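Local coordinates for uncharacterized protein (Bacteroides caccae, PDB 4L7A) that is of unknown function but is probably a zinc-dependent metallopeptidase of the Peptidase_MA clan, at residues Q245-L248 against D249-R252; F23-W26 against L27-Y31. All coordinates share one frame; numbering follows the deposited sequence.

Contact 1. Residues Q245-L248 against D249-R252; sequences QVDL and DLLR
Asp247 OD1 takes two donors, the backbone N of Leu250 and a bound water; Asp247 is the N-cap of helix 248-260, and the bond from Leu250 N is the capping bond. That bond, from Leu250 N to Asp247 OD1, is 3.2 Å long and almost straight, with an N-H...O angle of 174°. It meets the oxygen from above the carboxylate plane, 69° out of it. Asp247 folds its carboxylate back over the first turn, where CG rests 3.5 Å from Leu250 CB and the two side chains cross at about a right angle. The water donates to Asp247 OD1 at 2.8 Å and accepts from Asp249 N, so it bridges the cap to an N-H at the helix start. A carboxylate here would probably interact favourably with the positive end of the helix dipole. Beyond the cap the i to i+4 bonds of the helix start, Leu251 N bonding to Asp247 O and Arg252 N to Leu248 O at 2.8 Å. Val246 and Leu251 make a looser apolar contact on the buried side, where Leu251 also packs on Tyr77 and Val80 of helix 59-81, while Leu248 packs on Phe206. Within the first turn, Arg252 meets Asp249 side-on in a salt bridge: NE and NH2 both donate to the same Asp249 OD1, NH2 at 2.8 Å, and this oxygen lies in the guanidinium plane.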
ATOM      1  N   GLN A 245       4.628  18.996  -0.217  1.00 26.64           N
ATOM      2  CA  GLN A 245       6.040  19.165   0.170  1.00 28.10           C
ATOM      3  C   GLN A 245       6.742  17.828   0.331  1.00 25.34           C
ATOM      4  O   GLN A 245       7.531  17.640   1.200  1.00 25.96           O
ATOM      5  CB  GLN A 245       6.170  20.021   1.423  1.00 29.30           C
ATOM      6  CG  GLN A 245       5.627  21.437   1.218  1.00 31.71           C
ATOM      7  CD  GLN A 245       4.094  21.514   1.196  1.00 32.61           C
ATOM      8  OE1 GLN A 245       3.405  20.995   2.077  1.00 35.77           O
ATOM      9  NE2 GLN A 245       3.557  22.156   0.174  1.00 34.44           N
ATOM     10  N   VAL A 246       6.449  16.885  -0.535  1.00 24.04           N
ATOM     11  CA  VAL A 246       7.090  15.595  -0.444  1.00 23.59           C
ATOM     12  C   VAL A 246       7.958  15.423  -1.674  1.00 23.23           C
ATOM     13  O   VAL A 246       7.498  15.631  -2.787  1.00 22.31           O
ATOM     14  CB  VAL A 246       6.015  14.468  -0.400  1.00 23.22           C
ATOM     15  CG1 VAL A 246       6.625  13.122  -0.734  1.00 24.02           C
ATOM     16  CG2 VAL A 246       5.337  14.441   0.917  1.00 24.57           C
ATOM     17  N   ASP A 247       9.186  14.980  -1.452  1.00 25.10           N
ATOM     18  CA  ASP A 247      10.111  14.598  -2.515  1.00 25.00           C
ATOM     19  C   ASP A 247       9.858  13.091  -2.813  1.00 22.98           C
ATOM     20  O   ASP A 247      10.242  12.213  -2.039  1.00 20.11           O
ATOM     21  CB  ASP A 247      11.532  14.885  -2.035  1.00 27.34           C
ATOM     22  CG  ASP A 247      12.606  14.442  -3.030  1.00 29.26           C
ATOM     23  OD1 ASP A 247      12.316  13.664  -3.986  1.00 29.01           O
ATOM     24  OD2 ASP A 247      13.776  14.844  -2.812  1.00 32.56           O
ATOM     25  N   LEU A 248       9.198  12.810  -3.922  1.00 22.21           N
ATOM     26  CA  LEU A 248       8.767  11.482  -4.188  1.00 23.43           C
ATOM     27  C   LEU A 248       9.943  10.478  -4.451  1.00 24.12           C
ATOM     28  O   LEU A 248       9.890   9.324  -3.998  1.00 22.07           O
ATOM     29  CB  LEU A 248       7.822  11.465  -5.387  1.00 24.65           C
ATOM     30  CG  LEU A 248       7.022  10.161  -5.578  1.00 25.50           C
ATOM     31  CD1 LEU A 248       5.982  10.036  -4.494  1.00 25.69           C
ATOM     32  CD2 LEU A 248       6.329  10.144  -6.933  1.00 27.02           C
ATOM     33  N   ASP A 249      10.987  10.915  -5.153  1.00 23.82           N
ATOM     34  CA  ASP A 249      12.170  10.050  -5.376  1.00 25.88           C
ATOM     35  C   ASP A 249      12.809   9.675  -4.047  1.00 24.99           C
ATOM     36  O   ASP A 249      13.139   8.504  -3.813  1.00 25.42           O
ATOM     37  CB  ASP A 249      13.211  10.675  -6.348  1.00 27.62           C
ATOM     38  CG  ASP A 249      14.261   9.652  -6.823  1.00 33.15           C
ATOM     39  OD1 ASP A 249      13.930   8.477  -7.224  1.00 37.65           O
ATOM     40  OD2 ASP A 249      15.458   9.990  -6.787  1.00 39.05           O
ATOM     41  N   LEU A 250      12.937  10.650  -3.159  1.00 23.48           N
ATOM     42  CA  LEU A 250      13.450  10.376  -1.835  1.00 23.65           C
ATOM     43  C   LEU A 250      12.561   9.369  -1.096  1.00 22.86           C
ATOM     44  O   LEU A 250      13.068   8.472  -0.433  1.00 22.15           O
ATOM     45  CB  LEU A 250      13.546  11.679  -1.053  1.00 24.28           C
ATOM     46  CG  LEU A 250      14.071  11.526   0.362  1.00 25.74           C
ATOM     47  CD1 LEU A 250      15.449  10.866   0.336  1.00 25.55           C
ATOM     48  CD2 LEU A 250      14.079  12.935   1.107  1.00 26.66           C
ATOM     49  N   LEU A 251      11.244   9.565  -1.176  1.00 21.94           N
ATOM     50  CA  LEU A 251      10.291   8.672  -0.522  1.00 23.12           C
ATOM     51  C   LEU A 251      10.423   7.256  -1.082  1.00 21.34           C
ATOM     52  O   LEU A 251      10.436   6.291  -0.322  1.00 21.09           O
ATOM     53  CB  LEU A 251       8.837   9.175  -0.616  1.00 21.65           C
ATOM     54  CG  LEU A 251       7.729   8.317   0.036  1.00 21.76           C
ATOM     55  CD1 LEU A 251       7.948   8.113   1.496  1.00 22.27           C
ATOM     56  CD2 LEU A 251       6.407   8.986  -0.120  1.00 21.80           C
ATOM     57  N   ARG A 252      10.551   7.131  -2.390  1.00 20.94           N
ATOM     58  CA  ARG A 252      10.823   5.801  -2.992  1.00 22.02           C
ATOM     59  C   ARG A 252      12.060   5.108  -2.376  1.00 22.83           C
ATOM     60  O   ARG A 252      12.016   3.917  -2.058  1.00 20.18           O
ATOM     61  CB  ARG A 252      10.978   5.909  -4.520  1.00 22.80           C
ATOM     62  CG  ARG A 252      11.356   4.574  -5.200  1.00 22.77           C
ATOM     63  CD  ARG A 252      11.688   4.794  -6.694  1.00 24.38           C
ATOM     64  NE  ARG A 252      12.865   5.634  -6.817  1.00 24.54           N
ATOM     65  CZ  ARG A 252      14.125   5.168  -6.780  1.00 27.86           C
ATOM     66  NH1 ARG A 252      14.366   3.879  -6.653  1.00 26.76           N
ATOM     67  NH2 ARG A 252      15.166   5.997  -6.861  1.00 28.30           N
TER
HETATM   68  O   HOH W   1      11.312  13.768  -6.580  1.00 31.25           O

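Contact 2. Residues F23-W26 against L27-Y31; sequences FDRW and LLENY
One face of the Trp26 indole is covered by the amide of Asn30, one turn further along helix 17-35, and the Trp26 side chain can be followed outward. CB sets the indole off from the helix beside Leu27. A chi1 of -173° sends the ring away from the backbone N, and CD2, NE1 and CE2 come to lie against Asn30 ND2, which is 3.3 Å from CE2. Ring and amide planes are only 18° apart, a stacked pair, and Asn30 CB stands over the face of the six-membered ring in a CH-pi contact. The same ND2 donates to Trp26 O at 2.9 Å, 167° at the hydrogen; together with Asn30 N this puts two donors on one carbonyl and fixes the amide over the indole. At the ring's edge CE3 meets Leu27 CD2, and CZ3 reaches the edge of the Tyr31 ring at 3.9 Å from CE1. Leu27 CD1 in turn stands over the centre of the Phe23 ring, a second CH-pi contact. The helix widens into a pi-type turn at 28-31. Phe23 and Tyr31 face helix 59-81, where Tyr31 OH bonds to Ala66 O; Phe23 also meets Tyr41, Tyr31 meets Phe39 of strand 38-40, and Trp26 packs edge-to-face against Tyr271, the C-terminal residue.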
ATOM      1  N   PHE A  23      -0.179  -5.979  23.703  1.00 26.03           N
ATOM      2  CA  PHE A  23      -0.309  -5.566  22.305  1.00 26.72           C
ATOM      3  C   PHE A  23      -1.320  -4.402  22.155  1.00 26.67           C
ATOM      4  O   PHE A  23      -1.063  -3.461  21.421  1.00 25.15           O
ATOM      5  CB  PHE A  23      -0.656  -6.765  21.419  1.00 25.59           C
ATOM      6  CG  PHE A  23      -0.509  -6.532  19.934  1.00 26.30           C
ATOM      7  CD1 PHE A  23       0.398  -5.626  19.405  1.00 25.45           C
ATOM      8  CD2 PHE A  23      -1.275  -7.272  19.050  1.00 25.08           C
ATOM      9  CE1 PHE A  23       0.506  -5.467  18.018  1.00 24.53           C
ATOM     10  CE2 PHE A  23      -1.168  -7.103  17.665  1.00 24.69           C
ATOM     11  CZ  PHE A  23      -0.285  -6.187  17.164  1.00 24.30           C
ATOM     12  N   ASP A  24      -2.445  -4.458  22.863  1.00 28.55           N
ATOM     13  CA  ASP A  24      -3.418  -3.361  22.790  1.00 28.56           C
ATOM     14  C   ASP A  24      -2.751  -2.087  23.209  1.00 28.23           C
ATOM     15  O   ASP A  24      -2.895  -1.067  22.574  1.00 25.82           O
ATOM     16  CB  ASP A  24      -4.648  -3.590  23.649  1.00 31.58           C
ATOM     17  CG  ASP A  24      -5.468  -4.776  23.197  1.00 34.89           C
ATOM     18  OD1 ASP A  24      -5.318  -5.256  22.054  1.00 35.23           O
ATOM     19  OD2 ASP A  24      -6.267  -5.263  24.022  1.00 43.59           O
ATOM     20  N   ARG A  25      -1.984  -2.167  24.277  1.00 29.70           N
ATOM     21  CA  ARG A  25      -1.256  -0.994  24.790  0.50 31.25           C
ATOM     22  C   ARG A  25      -0.297  -0.489  23.705  1.00 30.11           C
ATOM     23  O   ARG A  25      -0.263   0.691  23.414  1.00 31.62           O
ATOM     24  CB  ARG A  25      -0.518  -1.307  26.125  0.50 32.52           C
ATOM     25  CG  ARG A  25      -0.600  -0.191  27.191  0.50 34.06           C
ATOM     26  CD  ARG A  25       0.250  -0.468  28.486  0.50 34.54           C
ATOM     27  NE  ARG A  25       1.658  -0.050  28.357  0.50 33.83           N
ATOM     28  CZ  ARG A  25       2.708  -0.871  28.288  0.50 32.84           C
ATOM     29  NH1 ARG A  25       2.559  -2.180  28.366  0.50 33.37           N
ATOM     30  NH2 ARG A  25       3.916  -0.374  28.175  0.50 33.18           N
ATOM     31  N   TRP A  26       0.463  -1.397  23.091  1.00 30.20           N
ATOM     32  CA  TRP A  26       1.414  -1.016  22.051  1.00 26.96           C
ATOM     33  C   TRP A  26       0.694  -0.360  20.861  1.00 25.10           C
ATOM     34  O   TRP A  26       1.209   0.591  20.275  1.00 24.25           O
ATOM     35  CB  TRP A  26       2.205  -2.239  21.645  1.00 25.82           C
ATOM     36  CG  TRP A  26       3.285  -1.973  20.727  1.00 26.01           C
ATOM     37  CD1 TRP A  26       4.581  -1.766  21.057  1.00 27.42           C
ATOM     38  CD2 TRP A  26       3.200  -1.808  19.294  1.00 24.92           C
ATOM     39  NE1 TRP A  26       5.319  -1.534  19.927  1.00 25.82           N
ATOM     40  CE2 TRP A  26       4.511  -1.576  18.827  1.00 24.28           C
ATOM     41  CE3 TRP A  26       2.158  -1.898  18.363  1.00 24.55           C
ATOM     42  CZ2 TRP A  26       4.820  -1.402  17.480  1.00 22.95           C
ATOM     43  CZ3 TRP A  26       2.459  -1.742  17.000  1.00 22.58           C
ATOM     44  CH2 TRP A  26       3.782  -1.495  16.578  1.00 23.46           C
ATOM     45  N   LEU A  27      -0.484  -0.868  20.502  1.00 25.67           N
ATOM     46  CA  LEU A  27      -1.238  -0.317  19.369  1.00 25.07           C
ATOM     47  C   LEU A  27      -1.765   1.085  19.732  1.00 26.47           C
ATOM     48  O   LEU A  27      -1.749   2.020  18.894  1.00 26.03           O
ATOM     49  CB  LEU A  27      -2.379  -1.225  18.959  1.00 22.01           C
ATOM     50  CG  LEU A  27      -1.884  -2.536  18.355  1.00 21.87           C
ATOM     51  CD1 LEU A  27      -3.026  -3.527  18.287  1.00 21.29           C
ATOM     52  CD2 LEU A  27      -1.311  -2.315  16.963  1.00 22.21           C
ATOM     53  N   LEU A  28      -2.237   1.248  20.955  1.00 27.93           N
ATOM     54  CA  LEU A  28      -2.672   2.581  21.379  1.00 29.95           C
ATOM     55  C   LEU A  28      -1.541   3.592  21.150  1.00 31.39           C
ATOM     56  O   LEU A  28      -1.742   4.652  20.579  1.00 31.19           O
ATOM     57  CB  LEU A  28      -3.065   2.548  22.837  1.00 32.04           C
ATOM     58  CG  LEU A  28      -3.477   3.862  23.513  1.00 36.21           C
ATOM     59  CD1 LEU A  28      -4.655   4.496  22.794  1.00 37.10           C
ATOM     60  CD2 LEU A  28      -3.862   3.622  24.996  1.00 37.26           C
ATOM     61  N   GLU A  29      -0.339   3.201  21.557  1.00 31.47           N
ATOM     62  CA  GLU A  29       0.795   4.095  21.555  0.50 32.07           C
ATOM     63  C   GLU A  29       1.416   4.272  20.167  1.00 30.09           C
ATOM     64  O   GLU A  29       1.930   5.321  19.871  1.00 30.81           O
ATOM     65  CB  GLU A  29       1.807   3.652  22.621  0.50 33.74           C
ATOM     66  CG  GLU A  29       1.187   3.677  24.059  0.50 35.54           C
ATOM     67  CD  GLU A  29       1.998   2.944  25.124  0.50 36.19           C
ATOM     68  OE1 GLU A  29       3.061   2.361  24.846  0.50 36.86           O
ATOM     69  OE2 GLU A  29       1.552   2.950  26.270  0.50 39.25           O
ATOM     70  N   ASN A  30       1.362   3.264  19.318  1.00 27.24           N
ATOM     71  CA  ASN A  30       2.024   3.373  18.044  1.00 25.93           C
ATOM     72  C   ASN A  30       1.129   3.647  16.809  1.00 24.67           C
ATOM     73  O   ASN A  30       1.656   3.937  15.760  1.00 25.33           O
ATOM     74  CB  ASN A  30       2.842   2.112  17.755  1.00 25.93           C
ATOM     75  CG  ASN A  30       4.092   2.026  18.593  1.00 29.20           C
ATOM     76  OD1 ASN A  30       5.141   2.479  18.184  1.00 31.04           O
ATOM     77  ND2 ASN A  30       3.963   1.505  19.801  1.00 29.41           N
ATOM     78  N   TYR A  31      -0.172   3.452  16.916  1.00 23.19           N
ATOM     79  CA  TYR A  31      -1.096   3.628  15.806  1.00 22.20           C
ATOM     80  C   TYR A  31      -2.146   4.681  16.159  1.00 23.91           C
ATOM     81  O   TYR A  31      -2.299   5.657  15.445  1.00 21.98           O
ATOM     82  CB  TYR A  31      -1.775   2.305  15.423  1.00 21.02           C
ATOM     83  CG  TYR A  31      -0.973   1.450  14.420  1.00 21.21           C
ATOM     84  CD1 TYR A  31       0.046   0.648  14.834  1.00 21.30           C
ATOM     85  CD2 TYR A  31      -1.249   1.496  13.084  1.00 19.97           C
ATOM     86  CE1 TYR A  31       0.789  -0.127  13.926  1.00 21.73           C
ATOM     87  CE2 TYR A  31      -0.530   0.736  12.156  1.00 20.89           C
ATOM     88  CZ  TYR A  31       0.473  -0.086  12.583  1.00 21.71           C
ATOM     89  OH  TYR A  31       1.192  -0.840  11.695  1.00 22.58           O
TER

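How the contacts relate
Both contacts are local and partly buried, but contact 1 marks where a helix begins and contact 2 lies within one. In contact 1 Val246, Leu248 and Leu251 are buried while Asp247 and Leu250 are exposed; in contact 2 Phe23, Trp26, Leu27 and Tyr31 are buried while Arg25 and Leu28 are exposed. At 245-252 a carboxylate and water serve the first N-H groups; at 23-31 aromatic faces and an amide do the work. The centre of contact 1 lies about 16 Å from the centre of the chain, that of contact 2 about 21 Å. Their nearest atoms are about 15 Å apart, yet helix 59-81 receives side chains from both.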